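Side-chain contact in alpha-L-rhamnosidase (Klebsiella oxytoca, PDB 4XHC), which hydrolyses terminal alpha-L-rhamnose residues from rhamnosides as a two-domain glycoside hydrolase of family GH78: residues W435-E440 and R448-N453. Numbering follows the deposited sequence.
Sequences WLVLAE and REIMRN. With SO4 (sulfate ion), chain D.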
ATOM      1  N   TRP A 435     -15.795  -1.663  44.219  1.00 42.54           N
ATOM      2  CA  TRP A 435     -17.155  -1.812  43.712  1.00 43.20           C
ATOM      3  C   TRP A 435     -18.173  -2.047  44.810  1.00 43.10           C
ATOM      4  O   TRP A 435     -19.290  -1.547  44.725  1.00 45.68           O
ATOM      5  CB  TRP A 435     -17.243  -2.908  42.643  1.00 42.66           C
ATOM      6  CG  TRP A 435     -16.995  -2.366  41.294  1.00 44.34           C
ATOM      7  CD1 TRP A 435     -15.893  -2.569  40.505  1.00 44.06           C
ATOM      8  CD2 TRP A 435     -17.843  -1.474  40.574  1.00 46.36           C
ATOM      9  NE1 TRP A 435     -16.018  -1.869  39.330  1.00 45.24           N
ATOM     10  CE2 TRP A 435     -17.205  -1.186  39.346  1.00 47.41           C
ATOM     11  CE3 TRP A 435     -19.078  -0.879  40.847  1.00 47.75           C
ATOM     12  CZ2 TRP A 435     -17.769  -0.333  38.389  1.00 51.32           C
ATOM     13  CZ3 TRP A 435     -19.642  -0.025  39.893  1.00 50.47           C
ATOM     14  CH2 TRP A 435     -18.987   0.237  38.682  1.00 52.38           C
ATOM     15  N   LEU A 436     -17.805  -2.785  45.846  1.00 41.70           N
ATOM     16  CA  LEU A 436     -18.738  -3.000  46.955  1.00 42.79           C
ATOM     17  C   LEU A 436     -18.867  -1.773  47.865  1.00 44.28           C
ATOM     18  O   LEU A 436     -19.857  -1.639  48.579  1.00 48.47           O
ATOM     19  CB  LEU A 436     -18.373  -4.257  47.744  1.00 40.36           C
ATOM     20  CG  LEU A 436     -18.683  -5.554  46.984  1.00 39.79           C
ATOM     21  CD1 LEU A 436     -18.004  -6.751  47.632  1.00 39.18           C
ATOM     22  CD2 LEU A 436     -20.184  -5.801  46.869  1.00 40.57           C
ATOM     23  N   VAL A 437     -17.886  -0.879  47.834  1.00 43.15           N
ATOM     24  CA  VAL A 437     -18.033   0.420  48.483  1.00 45.38           C
ATOM     25  C   VAL A 437     -18.941   1.346  47.656  1.00 47.76           C
ATOM     26  O   VAL A 437     -19.747   2.085  48.211  1.00 49.53           O
ATOM     27  CB  VAL A 437     -16.660   1.078  48.769  1.00 45.13           C
ATOM     28  CG1 VAL A 437     -16.803   2.549  49.167  1.00 46.76           C
ATOM     29  CG2 VAL A 437     -15.945   0.311  49.863  1.00 44.34           C
ATOM     30  N   LEU A 438     -18.812   1.314  46.335  1.00 48.38           N
ATOM     31  CA  LEU A 438     -19.672   2.128  45.489  1.00 50.69           C
ATOM     32  C   LEU A 438     -21.117   1.656  45.564  1.00 50.66           C
ATOM     33  O   LEU A 438     -22.048   2.447  45.427  1.00 53.60           O
ATOM     34  CB  LEU A 438     -19.175   2.104  44.039  1.00 52.57           C
ATOM     35  CG  LEU A 438     -17.882   2.876  43.759  1.00 52.45           C
ATOM     36  CD1 LEU A 438     -17.415   2.602  42.342  1.00 52.39           C
ATOM     37  CD2 LEU A 438     -18.075   4.372  43.967  1.00 54.52           C
ATOM     38  N   ALA A 439     -21.293   0.362  45.788  1.00 49.20           N
ATOM     39  CA  ALA A 439     -22.614  -0.247  45.918  1.00 50.85           C
ATOM     40  C   ALA A 439     -23.333   0.134  47.213  1.00 53.02           C
ATOM     41  O   ALA A 439     -24.531  -0.124  47.362  1.00 53.30           O
ATOM     42  CB  ALA A 439     -22.479  -1.758  45.832  1.00 49.48           C
ATOM     43  N   GLU A 440     -22.583   0.718  48.147  1.00 54.41           N
ATOM     44  CA  GLU A 440     -23.097   1.172  49.444  1.00 56.59           C
ATOM     45  C   GLU A 440     -23.563   0.004  50.312  1.00 54.95           C
ATOM     46  O   GLU A 440     -24.577   0.095  50.990  1.00 55.64           O
ATOM     47  CB  GLU A 440     -24.198   2.235  49.276  1.00 59.98           C
ATOM     48  CG  GLU A 440     -23.794   3.410  48.397  1.00 61.07           C
ATOM     49  CD  GLU A 440     -24.582   4.674  48.687  1.00 65.69           C
ATOM     50  OE1 GLU A 440     -25.833   4.613  48.744  1.00 67.80           O
ATOM     51  OE2 GLU A 440     -23.941   5.738  48.855  1.00 68.62           O
ATOM     52  N   ARG A 448     -15.648   3.791  54.918  1.00 53.74           N
ATOM     53  CA  ARG A 448     -14.502   4.664  55.106  1.00 53.97           C
ATOM     54  C   ARG A 448     -13.312   3.865  55.655  1.00 53.30           C
ATOM     55  O   ARG A 448     -12.194   4.040  55.186  1.00 52.64           O
ATOM     56  CB  ARG A 448     -14.867   5.825  56.025  1.00 56.86           C
ATOM     57  CG  ARG A 448     -13.895   6.988  55.992  1.00 58.48           C
ATOM     58  CD  ARG A 448     -14.436   8.116  56.832  1.00 63.37           C
ATOM     59  NE  ARG A 448     -13.400   9.091  57.180  1.00 65.74           N
ATOM     60  CZ  ARG A 448     -13.346  10.355  56.746  1.00 67.81           C
ATOM     61  NH1 ARG A 448     -14.263  10.856  55.911  1.00 68.45           N
ATOM     62  NH2 ARG A 448     -12.359  11.140  57.154  1.00 69.33           N
ATOM     63  N   GLU A 449     -13.561   2.989  56.632  1.00 55.68           N
ATOM     64  CA  GLU A 449     -12.543   2.042  57.151  1.00 55.22           C
ATOM     65  C   GLU A 449     -11.934   1.148  56.061  1.00 51.29           C
ATOM     66  O   GLU A 449     -10.747   0.827  56.127  1.00 51.68           O
ATOM     67  CB  GLU A 449     -13.136   1.121  58.263  1.00 57.40           C
ATOM     68  CG  GLU A 449     -13.489   1.787  59.610  1.00 62.81           C
ATOM     69  CD  GLU A 449     -14.318   0.899  60.563  1.00 64.48           C
ATOM     70  OE1 GLU A 449     -14.825   1.429  61.587  1.00 64.89           O
ATOM     71  OE2 GLU A 449     -14.479  -0.316  60.291  1.00 63.63           O
ATOM     72  N   ILE A 450     -12.725   0.750  55.067  1.00 48.29           N
ATOM     73  CA  ILE A 450     -12.192  -0.039  53.944  1.00 47.27           C
ATOM     74  C   ILE A 450     -11.213   0.768  53.066  1.00 46.35           C
ATOM     75  O   ILE A 450     -10.180   0.244  52.641  1.00 44.05           O
ATOM     76  CB  ILE A 450     -13.325  -0.632  53.071  1.00 47.11           C
ATOM     77  CG1 ILE A 450     -14.041  -1.751  53.822  1.00 47.33           C
ATOM     78  CG2 ILE A 450     -12.792  -1.189  51.747  1.00 46.89           C
ATOM     79  CD1 ILE A 450     -15.391  -2.099  53.238  1.00 47.39           C
ATOM     80  N   MET A 451     -11.533   2.034  52.798  1.00 47.77           N
ATOM     81  CA  MET A 451     -10.680   2.869  51.961  1.00 48.35           C
ATOM     82  C   MET A 451      -9.369   3.190  52.676  1.00 49.60           C
ATOM     83  O   MET A 451      -8.319   3.270  52.036  1.00 50.21           O
ATOM     84  CB  MET A 451     -11.386   4.164  51.561  1.00 50.48           C
ATOM     85  CG  MET A 451     -12.715   3.986  50.835  1.00 50.75           C
ATOM     86  SD  MET A 451     -12.720   2.918  49.380  1.00 51.33           S
ATOM     87  CE  MET A 451     -11.630   3.815  48.274  1.00 52.69           C
ATOM     88  N   ARG A 452      -9.427   3.360  53.997  1.00 51.46           N
ATOM     89  CA  ARG A 452      -8.215   3.469  54.823  1.00 54.03           C
ATOM     90  C   ARG A 452      -7.400   2.182  54.826  1.00 53.45           C
ATOM     91  O   ARG A 452      -6.175   2.218  54.893  1.00 54.74           O
ATOM     92  CB  ARG A 452      -8.555   3.804  56.278  1.00 55.73           C
ATOM     93  CG  ARG A 452      -9.090   5.196  56.506  1.00 57.43           C
ATOM     94  CD  ARG A 452      -8.109   6.232  56.001  1.00 58.94           C
ATOM     95  NE  ARG A 452      -8.440   7.570  56.466  1.00 61.99           N
ATOM     96  CZ  ARG A 452      -7.907   8.686  55.975  1.00 63.28           C
ATOM     97  NH1 ARG A 452      -7.004   8.641  54.994  1.00 63.19           N
ATOM     98  NH2 ARG A 452      -8.285   9.860  56.459  1.00 65.13           N
ATOM     99  N   ASN A 453      -8.084   1.051  54.751  1.00 52.94           N
ATOM    100  CA  ASN A 453      -7.417  -0.235  54.726  1.00 54.94           C
ATOM    101  C   ASN A 453      -6.646  -0.460  53.405  1.00 51.99           C
ATOM    102  O   ASN A 453      -5.586  -1.079  53.405  1.00 52.67           O
ATOM    103  CB  ASN A 453      -8.442  -1.349  54.975  1.00 57.95           C
ATOM    104  CG  ASN A 453      -7.832  -2.595  55.565  1.00 64.27           C
ATOM    105  OD1 ASN A 453      -6.741  -2.558  56.117  1.00 72.68           O
ATOM    106  ND2 ASN A 453      -8.533  -3.714  55.447  1.00 66.36           N
TER
HETATM  107  S   SO4 D 901     -10.408   8.751  59.493  1.00 62.24           S
HETATM  108  O1  SO4 D 901     -10.160   9.967  60.283  1.00 59.09           O
HETATM  109  O2  SO4 D 901      -9.254   7.852  59.753  1.00 59.21           O
HETATM  110  O3  SO4 D 901     -11.725   8.218  59.885  1.00 64.91           O
HETATM  111  O4  SO4 D 901     -10.586   8.992  58.044  1.00 65.15           O
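Two consecutive helices of the mainly helical catalytic domain, 430-438 and 444-456, linked by a short loop, meet through Val437, which faces Ile450 and Met451 across a small, wholly apolar interface. The valine presents both methyls. Val437 CG2 lies 4.0 Å from Ile450 CG2, the two side chains passing in opposite directions, and also meets Ile450 CD1; Val437 CG1 takes no part in this pair. The sulfur of Met451 sits close to both methyls, with Met451 SD 4.1 Å from Val437 CG1 and 4.2 Å from Val437 CG2. Met451 does not start out pointing at Val437; bends at chi2 and chi3 fold its chain round and bring the sulfur, rather than CE, against the valine. No hydrogen bond joins the two segments, and the nearest CA atoms, those of Val437 and Ile450, are 8.0 Å apart.

Both helices belong to the six-hairpin glycosidase domain, an (alpha/alpha)6 barrel. Glu440, at positive phi, follows the last helical turn in a Schellman motif. Helix 466-478 packs on Met451 through Tyr472, Ala475 and Leu476, and Tyr420 touches Ile450.

On helix 444-456, Arg448 and Arg452, one turn apart, grip a sulfate ion, probably picked up from the crystallisation solution. Each guanidinium meets it edge-on, with the sulfur in its plane, and both direct NE and NH2 to O4. The bonds from Arg448 NE and NH2 to sulfate O4 are both 2.9 Å, and Arg452 NH2 also reaches O4 at 2.9 Å. These bonds are bent, with 137° at the hydrogen for Arg448 NH2 and 146° for Arg452 NH2. Arg448 extends to the anion, whereas Arg452 bends at chi2 (-57°) to approach it. NH1 of Arg452 forms salt bridges with Glu455 and Glu484, and NH1 of Arg448 bonds to the carbonyl of Cys479.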